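Local coordinates for protein MAU2 chromatid cohesion factor homolog (Saccharomyces cerevisiae, PDB 4XDN) that forms a complex with SCC2 that is required for the association of cohesin with chromosomes, and so takes part in sister chromatid cohesion, at residues Leu79-Val92 / Ala105-His119. Numbering follows the deposited sequence.
Sequences LSVLEDSKVTFEMV and AELYISSLKERLQTH. With SO4 (sulfate ion), chain D.
Arg115 reaches across to the start of helix 81-92 and exemplifies how one guanidinium can close the end of an antiparallel helix hairpin, here crossing at -162°. Extended from CG to NE, it donates to Leu79 O through both NH2 (2.8 Å), almost in line with the carbonyl bond, and NH1 (3.1 Å), from above the carbonyl plane. NH1 also makes a salt bridge to Asp84 OD2 (3.1 Å), approached from its anti side but well out of the carboxylate plane, while Lys74 takes the other carboxylate oxygen. The remaining edge, through NE (2.7 Å to O1) and NH2, binds a sulfate, probably from the crystallisation liquor.

Apolar side chains make up much of the remaining interface. Leu112 is a knob in the hole formed by Asp84, Ser85, Thr88 and Phe89; with CG anti to the backbone N (chi1 -178°), it brings CD2 to 3.5 Å from Phe89 CE1. Ile109 CD1 lies at the edge of the same ring and against both methyls of Val92, and helix 126-144 covers Ile109 further.

Two aromatic contacts flank this core. Val81 CG1, also above the Arg115 guanidinium, makes a CH-pi contact over the His119 face, 3.7 Å from the ring centroid; ND1 of that ring donates to Arg115 O. A Met-aromatic contact sets Met91 SD over the Tyr108 ring.

Apolar packing thus runs from Val92 to Leu112, and Asp84 joins it to the polar Leu79/Arg115 end. Shared with Lys74, Asp84 probably offsets part of the arginine's charge, and in the crystal the sulfate adds to this.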
loop_
_atom_site.group_PDB
_atom_site.type_symbol
_atom_site.label_atom_id
_atom_site.label_comp_id
_atom_site.label_asym_id
_atom_site.label_seq_id
_atom_site.Cartn_x
_atom_site.Cartn_y
_atom_site.Cartn_z
ATOM N N LEU A 79 -11.653 35.342 27.568
ATOM C CA LEU A 79 -10.360 34.676 27.486
ATOM C C LEU A 79 -9.327 35.570 26.817
ATOM O O LEU A 79 -9.648 36.318 25.893
ATOM C CB LEU A 79 -10.485 33.360 26.714
ATOM C CG LEU A 79 -11.537 32.367 27.214
ATOM C CD1 LEU A 79 -11.516 31.107 26.362
ATOM C CD2 LEU A 79 -11.323 32.027 28.680
ATOM N N SER A 80 -8.086 35.492 27.289
ATOM C CA SER A 80 -6.977 36.162 26.624
ATOM C C SER A 80 -6.692 35.438 25.318
ATOM O O SER A 80 -7.246 34.367 25.069
ATOM C CB SER A 80 -5.733 36.183 27.514
ATOM O OG SER A 80 -5.305 34.868 27.822
ATOM N N VAL A 81 -5.833 36.016 24.482
ATOM C CA VAL A 81 -5.523 35.416 23.190
ATOM C C VAL A 81 -4.890 34.038 23.357
ATOM O O VAL A 81 -5.211 33.111 22.613
ATOM C CB VAL A 81 -4.578 36.309 22.344
ATOM C CG1 VAL A 81 -5.326 37.522 21.816
ATOM C CG2 VAL A 81 -3.344 36.730 23.143
ATOM N N LEU A 82 -4.005 33.896 24.339
ATOM C CA LEU A 82 -3.334 32.622 24.576
ATOM C C LEU A 82 -4.301 31.582 25.132
ATOM O O LEU A 82 -4.285 30.423 24.716
ATOM C CB LEU A 82 -2.153 32.802 25.532
ATOM C CG LEU A 82 -0.908 33.474 24.946
ATOM C CD1 LEU A 82 0.142 33.665 26.027
ATOM C CD2 LEU A 82 -0.332 32.669 23.780
ATOM N N GLU A 83 -5.138 32.005 26.071
ATOM C CA GLU A 83 -6.153 31.129 26.634
ATOM C C GLU A 83 -7.133 30.704 25.551
ATOM O O GLU A 83 -7.494 29.530 25.449
ATOM C CB GLU A 83 -6.893 31.827 27.774
ATOM C CG GLU A 83 -6.022 32.112 28.989
ATOM C CD GLU A 83 -6.674 33.066 29.972
ATOM O OE1 GLU A 83 -7.741 33.627 29.643
ATOM O OE2 GLU A 83 -6.117 33.256 31.076
ATOM N N ASP A 84 -7.555 31.667 24.738
ATOM C CA ASP A 84 -8.498 31.394 23.664
ATOM C C ASP A 84 -7.880 30.419 22.668
ATOM O O ASP A 84 -8.550 29.505 22.187
ATOM C CB ASP A 84 -8.911 32.693 22.970
ATOM C CG ASP A 84 -10.033 32.493 21.971
ATOM O OD1 ASP A 84 -10.695 31.435 22.018
ATOM O OD2 ASP A 84 -10.258 33.399 21.142
ATOM N N SER A 85 -6.595 30.607 22.383
ATOM C CA SER A 85 -5.866 29.718 21.484
ATOM C C SER A 85 -5.856 28.280 21.994
ATOM O O SER A 85 -6.218 27.353 21.273
ATOM C CB SER A 85 -4.428 30.203 21.298
ATOM O OG SER A 85 -4.382 31.402 20.547
ATOM N N LYS A 86 -5.438 28.106 23.243
ATOM C CA LYS A 86 -5.301 26.778 23.830
ATOM C C LYS A 86 -6.644 26.060 23.889
ATOM O O LYS A 86 -6.759 24.911 23.457
ATOM C CB LYS A 86 -4.696 26.882 25.232
ATOM C CG LYS A 86 -4.296 25.550 25.854
ATOM C CD LYS A 86 -3.228 24.839 25.029
ATOM C CE LYS A 86 -2.591 23.686 25.789
ATOM N NZ LYS A 86 -3.500 22.519 25.929
ATOM N N VAL A 87 -7.656 26.744 24.418
ATOM C CA VAL A 87 -8.993 26.172 24.542
ATOM C C VAL A 87 -9.561 25.784 23.179
ATOM O O VAL A 87 -10.107 24.692 23.013
ATOM C CB VAL A 87 -9.965 27.157 25.234
ATOM C CG1 VAL A 87 -11.405 26.637 25.181
ATOM C CG2 VAL A 87 -9.543 27.394 26.680
ATOM N N THR A 88 -9.434 26.683 22.209
ATOM C CA THR A 88 -9.979 26.447 20.879
ATOM C C THR A 88 -9.308 25.249 20.219
ATOM O O THR A 88 -9.979 24.416 19.614
ATOM C CB THR A 88 -9.814 27.687 19.982
ATOM O OG1 THR A 88 -10.518 28.788 20.566
ATOM C CG2 THR A 88 -10.365 27.430 18.581
ATOM N N PHE A 89 -7.986 25.165 20.343
ATOM C CA PHE A 89 -7.228 24.068 19.750
ATOM C C PHE A 89 -7.627 22.717 20.347
ATOM O O PHE A 89 -7.857 21.757 19.610
ATOM C CB PHE A 89 -5.722 24.294 19.932
ATOM C CG PHE A 89 -5.160 25.424 19.099
ATOM C CD1 PHE A 89 -5.774 25.829 17.922
ATOM C CD2 PHE A 89 -4.002 26.075 19.496
ATOM C CE1 PHE A 89 -5.248 26.862 17.165
ATOM C CE2 PHE A 89 -3.474 27.108 18.742
ATOM C CZ PHE A 89 -4.098 27.500 17.576
ATOM N N GLU A 90 -7.714 22.641 21.673
ATOM C CA GLU A 90 -8.103 21.399 22.335
ATOM C C GLU A 90 -9.519 21.001 21.941
ATOM O O GLU A 90 -9.789 19.834 21.653
ATOM C CB GLU A 90 -8.008 21.538 23.853
ATOM C CG GLU A 90 -6.592 21.589 24.385
ATOM C CD GLU A 90 -6.550 21.718 25.892
ATOM O OE1 GLU A 90 -7.041 20.803 26.584
ATOM O OE2 GLU A 90 -6.032 22.740 26.387
ATOM N N MET A 91 -10.418 21.978 21.928
ATOM C CA MET A 91 -11.800 21.737 21.538
ATOM C C MET A 91 -11.905 21.263 20.093
ATOM O O MET A 91 -12.540 20.249 19.811
ATOM C CB MET A 91 -12.632 23.005 21.719
ATOM C CG MET A 91 -14.016 22.919 21.098
ATOM S SD MET A 91 -14.990 24.412 21.303
ATOM C CE MET A 91 -16.283 24.060 20.121
ATOM N N VAL A 92 -11.296 22.018 19.183
ATOM C CA VAL A 92 -11.368 21.722 17.758
ATOM C C VAL A 92 -10.717 20.377 17.459
ATOM O O VAL A 92 -11.139 19.666 16.550
ATOM C CB VAL A 92 -10.694 22.835 16.922
ATOM C CG1 VAL A 92 -10.404 22.366 15.500
ATOM C CG2 VAL A 92 -11.574 24.071 16.896
ATOM N N ALA A 105 -15.756 23.415 13.157
ATOM C CA ALA A 105 -14.353 23.485 13.531
ATOM C C ALA A 105 -13.662 24.608 12.766
ATOM O O ALA A 105 -12.901 25.386 13.337
ATOM C CB ALA A 105 -13.668 22.160 13.263
ATOM N N GLU A 106 -13.950 24.686 11.472
ATOM C CA GLU A 106 -13.326 25.672 10.602
ATOM C C GLU A 106 -13.696 27.095 11.013
ATOM O O GLU A 106 -12.872 28.004 10.922
ATOM C CB GLU A 106 -13.729 25.421 9.148
ATOM C CG GLU A 106 -12.988 26.284 8.142
ATOM C CD GLU A 106 -13.252 25.866 6.708
ATOM O OE1 GLU A 106 -14.197 25.086 6.476
ATOM O OE2 GLU A 106 -12.508 26.316 5.810
ATOM N N LEU A 107 -14.931 27.286 11.466
ATOM C CA LEU A 107 -15.383 28.601 11.909
ATOM C C LEU A 107 -14.641 29.043 13.162
ATOM O O LEU A 107 -14.291 30.215 13.304
ATOM C CB LEU A 107 -16.891 28.598 12.175
ATOM C CG LEU A 107 -17.820 28.669 10.958
ATOM C CD1 LEU A 107 -19.272 28.579 11.404
ATOM C CD2 LEU A 107 -17.595 29.944 10.153
ATOM N N TYR A 108 -14.401 28.104 14.071
ATOM C CA TYR A 108 -13.688 28.408 15.302
ATOM C C TYR A 108 -12.245 28.811 15.019
ATOM O O TYR A 108 -11.746 29.788 15.579
ATOM C CB TYR A 108 -13.719 27.212 16.254
ATOM C CG TYR A 108 -15.014 27.080 17.026
ATOM C CD1 TYR A 108 -15.419 28.070 17.914
ATOM C CD2 TYR A 108 -15.824 25.964 16.876
ATOM C CE1 TYR A 108 -16.597 27.955 18.624
ATOM C CE2 TYR A 108 -17.003 25.841 17.581
ATOM C CZ TYR A 108 -17.384 26.838 18.453
ATOM O OH TYR A 108 -18.556 26.713 19.156
ATOM N N ILE A 109 -11.578 28.060 14.149
ATOM C CA ILE A 109 -10.184 28.337 13.821
ATOM C C ILE A 109 -10.063 29.637 13.031
ATOM O O ILE A 109 -9.162 30.436 13.283
ATOM C CB ILE A 109 -9.552 27.183 13.018
ATOM C CG1 ILE A 109 -9.637 25.874 13.807
ATOM C CG2 ILE A 109 -8.096 27.492 12.673
ATOM C CD1 ILE A 109 -8.929 25.902 15.157
ATOM N N SER A 110 -10.968 29.844 12.080
ATOM C CA SER A 110 -10.975 31.071 11.292
ATOM C C SER A 110 -11.178 32.283 12.191
ATOM O O SER A 110 -10.503 33.301 12.036
ATOM C CB SER A 110 -12.069 31.023 10.226
ATOM O OG SER A 110 -11.800 30.013 9.274
ATOM N N SER A 111 -12.110 32.164 13.132
ATOM C CA SER A 111 -12.362 33.223 14.102
ATOM C C SER A 111 -11.126 33.473 14.950
ATOM O O SER A 111 -10.730 34.618 15.162
ATOM C CB SER A 111 -13.546 32.864 15.000
ATOM O OG SER A 111 -14.760 32.876 14.273
ATOM N N LEU A 112 -10.518 32.395 15.434
ATOM C CA LEU A 112 -9.317 32.500 16.253
ATOM C C LEU A 112 -8.198 33.193 15.486
ATOM O O LEU A 112 -7.530 34.081 16.015
ATOM C CB LEU A 112 -8.859 31.116 16.713
ATOM C CG LEU A 112 -7.625 31.078 17.617
ATOM C CD1 LEU A 112 -7.893 31.794 18.935
ATOM C CD2 LEU A 112 -7.201 29.642 17.866
ATOM N N LYS A 113 -8.006 32.782 14.236
ATOM C CA LYS A 113 -6.969 33.345 13.383
ATOM C C LYS A 113 -7.093 34.862 13.274
ATOM O O LYS A 113 -6.117 35.586 13.469
ATOM C CB LYS A 113 -7.033 32.712 11.990
ATOM C CG LYS A 113 -6.071 33.318 10.977
ATOM C CD LYS A 113 -6.251 32.702 9.600
ATOM C CE LYS A 113 -5.563 33.535 8.526
ATOM N NZ LYS A 113 -5.708 32.932 7.174
ATOM N N GLU A 114 -8.296 35.337 12.965
ATOM C CA GLU A 114 -8.532 36.766 12.803
ATOM C C GLU A 114 -8.291 37.530 14.104
ATOM O O GLU A 114 -7.812 38.663 14.083
ATOM C CB GLU A 114 -9.955 37.020 12.303
ATOM C CG GLU A 114 -10.334 38.496 12.252
ATOM C CD GLU A 114 -11.650 38.745 11.540
ATOM O OE1 GLU A 114 -12.316 37.762 11.151
ATOM O OE2 GLU A 114 -12.017 39.926 11.369
ATOM N N ARG A 115 -8.618 36.912 15.235
ATOM C CA ARG A 115 -8.403 37.556 16.523
ATOM C C ARG A 115 -6.912 37.651 16.824
ATOM O O ARG A 115 -6.434 38.677 17.305
ATOM C CB ARG A 115 -9.115 36.801 17.648
ATOM C CG ARG A 115 -9.264 37.628 18.913
ATOM C CD ARG A 115 -9.502 36.781 20.150
ATOM N NE ARG A 115 -9.494 37.603 21.360
ATOM C CZ ARG A 115 -9.438 37.125 22.599
ATOM N NH1 ARG A 115 -9.382 35.816 22.813
ATOM N NH2 ARG A 115 -9.434 37.958 23.629
ATOM N N LEU A 116 -6.181 36.578 16.538
ATOM C CA LEU A 116 -4.738 36.557 16.757
ATOM C C LEU A 116 -4.036 37.631 15.929
ATOM O O LEU A 116 -3.113 38.290 16.406
ATOM C CB LEU A 116 -4.159 35.184 16.413
ATOM C CG LEU A 116 -4.563 34.023 17.325
ATOM C CD1 LEU A 116 -4.063 32.704 16.755
ATOM C CD2 LEU A 116 -4.033 34.230 18.730
ATOM N N GLN A 117 -4.481 37.801 14.690
ATOM C CA GLN A 117 -3.886 38.783 13.794
ATOM C C GLN A 117 -4.060 40.201 14.337
ATOM O O GLN A 117 -3.232 41.075 14.086
ATOM C CB GLN A 117 -4.497 38.662 12.394
ATOM C CG GLN A 117 -4.064 37.400 11.651
ATOM C CD GLN A 117 -4.793 37.201 10.332
ATOM O OE1 GLN A 117 -6.018 37.317 10.258
ATOM N NE2 GLN A 117 -4.040 36.895 9.282
ATOM N N THR A 118 -5.127 40.421 15.096
ATOM C CA THR A 118 -5.394 41.731 15.684
ATOM C C THR A 118 -4.374 42.087 16.770
ATOM O O THR A 118 -4.097 43.263 17.007
ATOM C CB THR A 118 -6.816 41.789 16.285
ATOM O OG1 THR A 118 -7.774 41.443 15.278
ATOM C CG2 THR A 118 -7.135 43.183 16.820
ATOM N N HIS A 119 -3.818 41.068 17.424
ATOM C CA HIS A 119 -2.876 41.274 18.525
ATOM C C HIS A 119 -1.438 40.928 18.146
ATOM O O HIS A 119 -0.520 41.127 18.940
ATOM C CB HIS A 119 -3.292 40.434 19.736
ATOM C CG HIS A 119 -4.635 40.795 20.289
ATOM N ND1 HIS A 119 -5.815 40.408 19.694
ATOM C CD2 HIS A 119 -4.983 41.513 21.384
ATOM C CE1 HIS A 119 -6.833 40.869 20.399
ATOM N NE2 HIS A 119 -6.355 41.543 21.429
HETATM S S SO4 D . -10.190 41.309 21.499
HETATM O O1 SO4 D . -10.089 40.101 20.685
HETATM O O2 SO4 D . -9.461 41.116 22.750
HETATM O O3 SO4 D . -9.615 42.437 20.771
HETATM O O4 SO4 D . -11.594 41.585 21.788
#